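Glycosylation Associate Protein 1 (PDB 6OYC) probably takes part, within the Gap1-Gap2-Gap3 complex, in the glycosylation and accessory Sec secretion of a streptococcal surface glycoprotein. Local coordinates at residues A[330-335]-A[368-373]; A[361-366]-A[406-411]. One frame throughout, in Å; residues are numbered along the deposited sequence.

Contact 1 of 2, residues A[330-335]-A[368-373]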
ATOM      1  N   LYS A 330     -24.315   1.826 -18.076  1.00 43.91           N
ATOM      2  CA  LYS A 330     -25.697   1.475 -17.754  1.00 48.55           C
ATOM      3  C   LYS A 330     -25.866   1.173 -16.271  1.00 43.25           C
ATOM      4  O   LYS A 330     -26.927   1.447 -15.701  1.00 46.97           O
ATOM      5  CB  LYS A 330     -26.172   0.293 -18.615  1.00 53.21           C
ATOM      6  CG  LYS A 330     -25.562  -1.075 -18.275  1.00 67.89           C
ATOM      7  CD  LYS A 330     -24.522  -1.541 -19.326  1.00 71.96           C
ATOM      8  CE  LYS A 330     -23.976  -2.945 -19.026  1.00 65.45           C
ATOM      9  NZ  LYS A 330     -22.939  -3.294 -19.998  1.00 70.46           N
ATOM     10  N   GLU A 331     -24.836   0.632 -15.626  1.00 45.36           N
ATOM     11  CA  GLU A 331     -24.904   0.424 -14.185  1.00 44.50           C
ATOM     12  C   GLU A 331     -24.859   1.747 -13.433  1.00 42.79           C
ATOM     13  O   GLU A 331     -25.481   1.878 -12.376  1.00 40.67           O
ATOM     14  CB  GLU A 331     -23.767  -0.489 -13.736  1.00 43.39           C
ATOM     15  CG  GLU A 331     -23.990  -1.933 -14.123  1.00 43.14           C
ATOM     16  CD  GLU A 331     -22.724  -2.763 -14.093  1.00 49.63           C
ATOM     17  OE1 GLU A 331     -21.606  -2.196 -13.987  1.00 46.15           O
ATOM     18  OE2 GLU A 331     -22.856  -4.000 -14.191  1.00 59.20           O
ATOM     19  N   LEU A 332     -24.135   2.739 -13.957  1.00 41.47           N
ATOM     20  CA  LEU A 332     -24.191   4.055 -13.340  1.00 43.21           C
ATOM     21  C   LEU A 332     -25.575   4.652 -13.507  1.00 41.99           C
ATOM     22  O   LEU A 332     -26.134   5.226 -12.562  1.00 41.64           O
ATOM     23  CB  LEU A 332     -23.121   4.972 -13.934  1.00 41.13           C
ATOM     24  CG  LEU A 332     -21.703   4.500 -13.602  1.00 40.68           C
ATOM     25  CD1 LEU A 332     -20.625   5.331 -14.295  1.00 42.57           C
ATOM     26  CD2 LEU A 332     -21.493   4.455 -12.093  1.00 38.20           C
ATOM     27  N   GLN A 333     -26.151   4.495 -14.697  1.00 44.64           N
ATOM     28  CA  GLN A 333     -27.505   4.971 -14.937  1.00 44.69           C
ATOM     29  C   GLN A 333     -28.474   4.357 -13.937  1.00 44.68           C
ATOM     30  O   GLN A 333     -29.164   5.073 -13.199  1.00 47.70           O
ATOM     31  CB  GLN A 333     -27.912   4.653 -16.372  1.00 49.72           C
ATOM     32  CG  GLN A 333     -27.539   5.721 -17.372  1.00 55.30           C
ATOM     33  CD  GLN A 333     -28.568   5.846 -18.489  1.00 72.70           C
ATOM     34  OE1 GLN A 333     -29.617   5.195 -18.452  1.00 79.02           O
ATOM     35  NE2 GLN A 333     -28.274   6.683 -19.489  1.00 70.05           N
ATOM     36  N   LYS A 334     -28.521   3.024 -13.873  1.00 46.15           N
ATOM     37  CA  LYS A 334     -29.441   2.377 -12.941  1.00 47.77           C
ATOM     38  C   LYS A 334     -29.198   2.848 -11.516  1.00 47.32           C
ATOM     39  O   LYS A 334     -30.143   2.976 -10.727  1.00 48.61           O
ATOM     40  CB  LYS A 334     -29.304   0.851 -13.023  1.00 50.00           C
ATOM     41  CG  LYS A 334     -30.077   0.197 -14.170  1.00 56.10           C
ATOM     42  CD  LYS A 334     -29.238  -0.868 -14.879  1.00 59.70           C
ATOM     43  CE  LYS A 334     -30.049  -2.117 -15.209  1.00 65.62           C
ATOM     44  NZ  LYS A 334     -31.241  -1.835 -16.054  1.00 70.58           N
ATOM     45  N   SER A 335     -27.937   3.128 -11.174  1.00 47.53           N
ATOM     46  CA  SER A 335     -27.616   3.556  -9.814  1.00 45.44           C
ATOM     47  C   SER A 335     -28.132   4.963  -9.539  1.00 41.11           C
ATOM     48  O   SER A 335     -28.730   5.210  -8.491  1.00 43.20           O
ATOM     49  CB  SER A 335     -26.106   3.483  -9.581  1.00 40.65           C
ATOM     50  OG  SER A 335     -25.647   2.144  -9.652  1.00 45.05           O
ATOM     51  N   ASP A 368     -17.018  13.014 -16.598  1.00 46.69           N
ATOM     52  CA  ASP A 368     -17.811  13.619 -17.665  1.00 45.88           C
ATOM     53  C   ASP A 368     -19.122  12.880 -17.853  1.00 45.16           C
ATOM     54  O   ASP A 368     -20.177  13.504 -18.004  1.00 45.34           O
ATOM     55  CB  ASP A 368     -17.033  13.617 -18.985  1.00 48.45           C
ATOM     56  CG  ASP A 368     -15.945  14.662 -19.030  1.00 45.89           C
ATOM     57  OD1 ASP A 368     -15.993  15.605 -18.226  1.00 47.26           O
ATOM     58  OD2 ASP A 368     -15.050  14.546 -19.885  1.00 48.51           O
ATOM     59  N   TYR A 369     -19.080  11.548 -17.843  1.00 44.78           N
ATOM     60  CA  TYR A 369     -20.325  10.809 -17.993  1.00 46.59           C
ATOM     61  C   TYR A 369     -21.244  11.034 -16.797  1.00 45.06           C
ATOM     62  O   TYR A 369     -22.447  11.249 -16.972  1.00 46.01           O
ATOM     63  CB  TYR A 369     -20.054   9.321 -18.204  1.00 46.09           C
ATOM     64  CG  TYR A 369     -21.334   8.560 -18.399  1.00 48.43           C
ATOM     65  CD1 TYR A 369     -21.927   8.454 -19.656  1.00 51.09           C
ATOM     66  CD2 TYR A 369     -21.981   7.985 -17.320  1.00 46.50           C
ATOM     67  CE1 TYR A 369     -23.128   7.768 -19.821  1.00 50.48           C
ATOM     68  CE2 TYR A 369     -23.164   7.317 -17.468  1.00 50.28           C
ATOM     69  CZ  TYR A 369     -23.738   7.203 -18.711  1.00 53.29           C
ATOM     70  OH  TYR A 369     -24.923   6.519 -18.809  1.00 54.83           O
ATOM     71  N   LEU A 370     -20.701  10.991 -15.577  1.00 46.76           N
ATOM     72  CA  LEU A 370     -21.541  11.202 -14.400  1.00 46.05           C
ATOM     73  C   LEU A 370     -22.193  12.580 -14.429  1.00 44.90           C
ATOM     74  O   LEU A 370     -23.374  12.722 -14.091  1.00 43.40           O
ATOM     75  CB  LEU A 370     -20.722  11.037 -13.124  1.00 46.82           C
ATOM     76  CG  LEU A 370     -20.544   9.624 -12.601  1.00 46.53           C
ATOM     77  CD1 LEU A 370     -19.750   9.680 -11.319  1.00 43.60           C
ATOM     78  CD2 LEU A 370     -21.896   8.986 -12.383  1.00 45.80           C
ATOM     79  N   LYS A 371     -21.443  13.606 -14.846  1.00 43.02           N
ATOM     80  CA  LYS A 371     -22.024  14.942 -14.937  1.00 50.10           C
ATOM     81  C   LYS A 371     -23.191  14.969 -15.922  1.00 49.07           C
ATOM     82  O   LYS A 371     -24.247  15.539 -15.626  1.00 47.51           O
ATOM     83  CB  LYS A 371     -20.953  15.964 -15.333  1.00 51.01           C
ATOM     84  CG  LYS A 371     -21.257  17.397 -14.877  1.00 61.18           C
ATOM     85  CD  LYS A 371     -20.236  18.419 -15.412  1.00 66.76           C
ATOM     86  CE  LYS A 371     -20.783  19.856 -15.343  1.00 77.16           C
ATOM     87  NZ  LYS A 371     -20.477  20.694 -16.549  1.00 85.50           N
ATOM     88  N   GLU A 372     -23.028  14.343 -17.093  1.00 48.50           N
ATOM     89  CA  GLU A 372     -24.097  14.379 -18.092  1.00 51.35           C
ATOM     90  C   GLU A 372     -25.304  13.572 -17.638  1.00 50.50           C
ATOM     91  O   GLU A 372     -26.448  13.998 -17.824  1.00 53.25           O
ATOM     92  CB  GLU A 372     -23.598  13.858 -19.440  1.00 51.71           C
ATOM     93  CG  GLU A 372     -23.003  14.917 -20.348  1.00 57.23           C
ATOM     94  CD  GLU A 372     -23.944  16.084 -20.586  1.00 59.98           C
ATOM     95  OE1 GLU A 372     -25.182  15.883 -20.554  1.00 64.68           O
ATOM     96  OE2 GLU A 372     -23.437  17.204 -20.808  1.00 62.74           O
ATOM     97  N   ALA A 373     -25.070  12.407 -17.031  1.00 48.46           N
ATOM     98  CA  ALA A 373     -26.181  11.557 -16.636  1.00 46.77           C
ATOM     99  C   ALA A 373     -26.963  12.130 -15.465  1.00 48.70           C
ATOM    100  O   ALA A 373     -28.116  11.737 -15.265  1.00 49.65           O
ATOM    101  CB  ALA A 373     -25.678  10.162 -16.295  1.00 45.73           C
TER
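Leu332 and Leu370 meet on the buried side of this helix pair, methyl against methyl, with Leu332 CD1 4.3 Å from Leu370 CD2. Leu332 points its side chain at the neighbouring helix from the start, whereas Leu370 leaves its backbone alongside the interface and its CD2 branch then turns in to Leu332. Loop residues Leu327 and Leu384 pack on Leu332 and Leu370 respectively, and Ser335, also on the buried side of its helix, touches Ile430 and Ile470. The tyrosine spans the middle. Its CG stands anti to the backbone N (chi1 -178°), which extends the ring across the interface; Leu332 CB lies obliquely to that ring, 4.2 Å from Tyr369 CE2. The ring also stacks on His329.

Toward solvent the contact becomes partly polar, and in place of two buried leucines it relies on Gln333, an exposed residue. One approach here is nevertheless close: Gln333 CG lies at the ring edge, near its plane, 3.1 Å from Tyr369 OH. The bend at chi2 then turns the amide of Gln333 so that its nitrogen comes near the hydroxyl. Gln333 NE2 gives Tyr369 OH a weak hydrogen bond, 3.4 Å long and clearly bent (133°), so the polar link on this side is a slight one. The alpha carbons come closest at Gln333 and Ala373, 6.9 Å apart.

The helix axes stay 10.7 Å apart and cross at -39°, running broadly in the same direction. Such neighbours are two successive alpha helices of a parallel beta-alpha-beta sheet domain, here a Rossmann-like domain consistent with the GT-B clan in which this accessory Sec protein family is placed.

Contact 2 of 2, residues A[361-366]-A[406-411]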
ATOM      1  N   GLU A 361      -7.145  10.484 -18.019  1.00 50.25           N
ATOM      2  CA  GLU A 361      -8.218  10.630 -19.001  1.00 58.68           C
ATOM      3  C   GLU A 361      -9.362   9.649 -18.747  1.00 52.20           C
ATOM      4  O   GLU A 361     -10.533   9.995 -18.947  1.00 51.15           O
ATOM      5  CB  GLU A 361      -7.670  10.500 -20.417  1.00 66.08           C
ATOM      6  CG  GLU A 361      -7.458  11.871 -21.078  1.00 90.25           C
ATOM      7  CD  GLU A 361      -8.765  12.577 -21.447  1.00132.32           C
ATOM      8  OE1 GLU A 361      -9.323  13.297 -20.593  1.00138.38           O
ATOM      9  OE2 GLU A 361      -9.226  12.429 -22.598  1.00139.14           O
ATOM     10  N   SER A 362      -9.057   8.440 -18.283  1.00 47.30           N
ATOM     11  CA  SER A 362     -10.123   7.519 -17.890  1.00 44.99           C
ATOM     12  C   SER A 362     -11.002   8.129 -16.797  1.00 43.91           C
ATOM     13  O   SER A 362     -12.233   8.149 -16.912  1.00 42.44           O
ATOM     14  CB  SER A 362      -9.513   6.188 -17.438  1.00 41.50           C
ATOM     15  OG  SER A 362     -10.397   5.477 -16.592  1.00 44.77           O
ATOM     16  N   ARG A 363     -10.382   8.663 -15.740  1.00 43.09           N
ATOM     17  CA  ARG A 363     -11.139   9.314 -14.674  1.00 40.64           C
ATOM     18  C   ARG A 363     -11.976  10.471 -15.208  1.00 42.65           C
ATOM     19  O   ARG A 363     -13.151  10.618 -14.847  1.00 42.90           O
ATOM     20  CB  ARG A 363     -10.180   9.797 -13.588  1.00 41.62           C
ATOM     21  CG  ARG A 363     -10.724   9.717 -12.198  1.00 40.75           C
ATOM     22  CD  ARG A 363      -9.646   9.977 -11.171  1.00 38.52           C
ATOM     23  NE  ARG A 363      -8.937  11.235 -11.400  1.00 43.13           N
ATOM     24  CZ  ARG A 363      -7.629  11.331 -11.626  1.00 44.51           C
ATOM     25  NH1 ARG A 363      -6.869  10.238 -11.681  1.00 39.08           N
ATOM     26  NH2 ARG A 363      -7.082  12.523 -11.820  1.00 50.82           N
ATOM     27  N   GLN A 364     -11.393  11.295 -16.084  1.00 45.47           N
ATOM     28  CA  GLN A 364     -12.121  12.432 -16.645  1.00 45.66           C
ATOM     29  C   GLN A 364     -13.373  11.974 -17.374  1.00 43.39           C
ATOM     30  O   GLN A 364     -14.439  12.577 -17.226  1.00 44.87           O
ATOM     31  CB  GLN A 364     -11.204  13.219 -17.588  1.00 47.89           C
ATOM     32  CG  GLN A 364     -11.774  14.536 -18.093  1.00 48.38           C
ATOM     33  CD  GLN A 364     -12.009  15.535 -16.977  1.00 50.40           C
ATOM     34  OE1 GLN A 364     -11.089  15.889 -16.238  1.00 48.31           O
ATOM     35  NE2 GLN A 364     -13.249  15.995 -16.850  1.00 52.62           N
ATOM     36  N   LEU A 365     -13.265  10.894 -18.152  1.00 43.28           N
ATOM     37  CA  LEU A 365     -14.418  10.369 -18.880  1.00 46.05           C
ATOM     38  C   LEU A 365     -15.508   9.891 -17.930  1.00 44.75           C
ATOM     39  O   LEU A 365     -16.692  10.160 -18.156  1.00 45.98           O
ATOM     40  CB  LEU A 365     -13.972   9.230 -19.797  1.00 47.50           C
ATOM     41  CG  LEU A 365     -13.224   9.694 -21.051  1.00 48.35           C
ATOM     42  CD1 LEU A 365     -13.108   8.552 -22.008  1.00 45.09           C
ATOM     43  CD2 LEU A 365     -13.948  10.869 -21.711  1.00 42.75           C
ATOM     44  N   THR A 366     -15.127   9.161 -16.876  1.00 41.66           N
ATOM     45  CA  THR A 366     -16.087   8.738 -15.859  1.00 39.61           C
ATOM     46  C   THR A 366     -16.788   9.931 -15.213  1.00 45.29           C
ATOM     47  O   THR A 366     -18.007   9.898 -14.979  1.00 42.56           O
ATOM     48  CB  THR A 366     -15.369   7.918 -14.797  1.00 37.23           C
ATOM     49  OG1 THR A 366     -14.831   6.748 -15.406  1.00 40.27           O
ATOM     50  CG2 THR A 366     -16.303   7.538 -13.656  1.00 36.23           C
ATOM     51  N   LEU A 406     -24.360  16.065  -4.420  1.00 43.27           N
ATOM     52  CA  LEU A 406     -23.484  15.135  -5.120  1.00 44.51           C
ATOM     53  C   LEU A 406     -22.087  15.722  -5.231  1.00 46.09           C
ATOM     54  O   LEU A 406     -21.927  16.915  -5.524  1.00 45.42           O
ATOM     55  CB  LEU A 406     -23.994  14.830  -6.530  1.00 40.83           C
ATOM     56  CG  LEU A 406     -25.383  14.232  -6.669  1.00 42.35           C
ATOM     57  CD1 LEU A 406     -25.690  13.950  -8.143  1.00 41.76           C
ATOM     58  CD2 LEU A 406     -25.455  12.981  -5.826  1.00 38.53           C
ATOM     59  N   SER A 407     -21.077  14.878  -5.034  1.00 40.17           N
ATOM     60  CA  SER A 407     -19.712  15.267  -5.345  1.00 44.07           C
ATOM     61  C   SER A 407     -18.967  14.080  -5.937  1.00 43.09           C
ATOM     62  O   SER A 407     -19.419  12.928  -5.895  1.00 36.67           O
ATOM     63  CB  SER A 407     -18.967  15.814  -4.113  1.00 39.38           C
ATOM     64  OG  SER A 407     -19.045  14.915  -3.022  1.00 46.80           O
ATOM     65  N   PHE A 408     -17.804  14.389  -6.499  1.00 41.30           N
ATOM     66  CA  PHE A 408     -16.934  13.411  -7.119  1.00 38.37           C
ATOM     67  C   PHE A 408     -15.535  13.641  -6.575  1.00 39.56           C
ATOM     68  O   PHE A 408     -15.038  14.770  -6.604  1.00 39.09           O
ATOM     69  CB  PHE A 408     -16.966  13.552  -8.644  1.00 37.06           C
ATOM     70  CG  PHE A 408     -16.091  12.579  -9.371  1.00 40.15           C
ATOM     71  CD1 PHE A 408     -14.747  12.873  -9.626  1.00 37.87           C
ATOM     72  CD2 PHE A 408     -16.605  11.370  -9.819  1.00 35.67           C
ATOM     73  CE1 PHE A 408     -13.940  11.966 -10.303  1.00 38.60           C
ATOM     74  CE2 PHE A 408     -15.808  10.472 -10.502  1.00 36.45           C
ATOM     75  CZ  PHE A 408     -14.473  10.767 -10.745  1.00 39.15           C
ATOM     76  N   THR A 409     -14.903  12.586  -6.067  1.00 39.70           N
ATOM     77  CA  THR A 409     -13.558  12.721  -5.533  1.00 37.20           C
ATOM     78  C   THR A 409     -12.699  11.543  -5.972  1.00 39.43           C
ATOM     79  O   THR A 409     -13.196  10.450  -6.268  1.00 35.69           O
ATOM     80  CB  THR A 409     -13.543  12.828  -3.997  1.00 39.28           C
ATOM     81  OG1 THR A 409     -12.211  13.116  -3.570  1.00 43.71           O
ATOM     82  CG2 THR A 409     -13.935  11.521  -3.352  1.00 40.21           C
ATOM     83  N   HIS A 410     -11.385  11.784  -5.983  1.00 39.10           N
ATOM     84  CA  HIS A 410     -10.381  10.787  -6.345  1.00 35.06           C
ATOM     85  C   HIS A 410      -9.311  10.759  -5.261  1.00 32.81           C
ATOM     86  O   HIS A 410      -8.320  11.492  -5.336  1.00 32.46           O
ATOM     87  CB  HIS A 410      -9.766  11.099  -7.710  1.00 34.18           C
ATOM     88  CG  HIS A 410      -8.529  10.303  -8.004  1.00 40.74           C
ATOM     89  ND1 HIS A 410      -8.498   8.925  -7.938  1.00 39.91           N
ATOM     90  CD2 HIS A 410      -7.276  10.692  -8.338  1.00 36.69           C
ATOM     91  CE1 HIS A 410      -7.283   8.501  -8.227  1.00 37.70           C
ATOM     92  NE2 HIS A 410      -6.525   9.554  -8.475  1.00 37.88           N
ATOM     93  N   PRO A 411      -9.476   9.930  -4.239  1.00 33.38           N
ATOM     94  CA  PRO A 411      -8.451   9.851  -3.181  1.00 33.95           C
ATOM     95  C   PRO A 411      -7.111   9.388  -3.749  1.00 35.18           C
ATOM     96  O   PRO A 411      -7.061   8.486  -4.583  1.00 35.88           O
ATOM     97  CB  PRO A 411      -9.028   8.826  -2.197  1.00 33.58           C
ATOM     98  CG  PRO A 411     -10.495   8.657  -2.606  1.00 33.74           C
ATOM     99  CD  PRO A 411     -10.573   8.968  -4.055  1.00 31.31           C
TER
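Arg363 is the first residue of helix segment 361-366 to cross to the strand, and it does so with most of its length. Its CG reaches the edge of the Phe408 ring, close to the ring plane and 4.2 Å from Phe408 CZ. Past CG the chain bends at chi3 (54°), which swings the guanidinium flat over His410: the planes are 5° apart and the centres 3.9 Å. Arg363 CD makes a CH-pi contact over the same imidazole, 3.6 Å from the ring centroid of His410. Although Arg363 NH1 lies 3.3 Å from His410 NE2, the angle is poor for a hydrogen bond, and the pair belongs to the stack. The polar ends are held elsewhere: Arg363 NH1 donates to Glu357 O and His410 ND1 to Ser355 O, so the loop before the helix fixes both layers.

Helix 360-375 packs along the outermost strand, 406-409, of a six-stranded parallel sheet and runs roughly opposite to it, as the helix of the beta-alpha-beta crossover from strand 349-354 to strand 406-409; the two strands are bonded through Ser407 and Thr409.

One turn further, Thr366 directs its methyl at the same aromatic, Thr366 CG2 standing 4.3 Å from Phe408 CE2 in an oblique approach. Its hydroxyl turns back to its own helix in a weak hydrogen bond, Thr366 OG1 to Ser362 O. Phe408 projects from the strand between Arg363 and Thr366, and Tyr367 meets it edge-to-face.

Overall arrangement
Contacts 1 and 2 have centres about 12 Å apart and share helix 360-375, whose N-terminal part serves contact 2 and whose later part serves contact 1. Along the chain the segments alternate: 330-335, 361-366, 368-373, 406-411. The helix is therefore joined to helix 329-344 beside it in contact 1 and to strand 406-409 beneath it in contact 2. Leu370 links the two, its CD1 lying 3.9 Å from Phe408 CD2. Both contacts belong to the six-stranded parallel sheet domain and lie to one side of the chain centre. One helix at the sheet edge thus packs both helix to helix and helix to strand; residues 386-401, in the connection to strand 406-409, are not modelled.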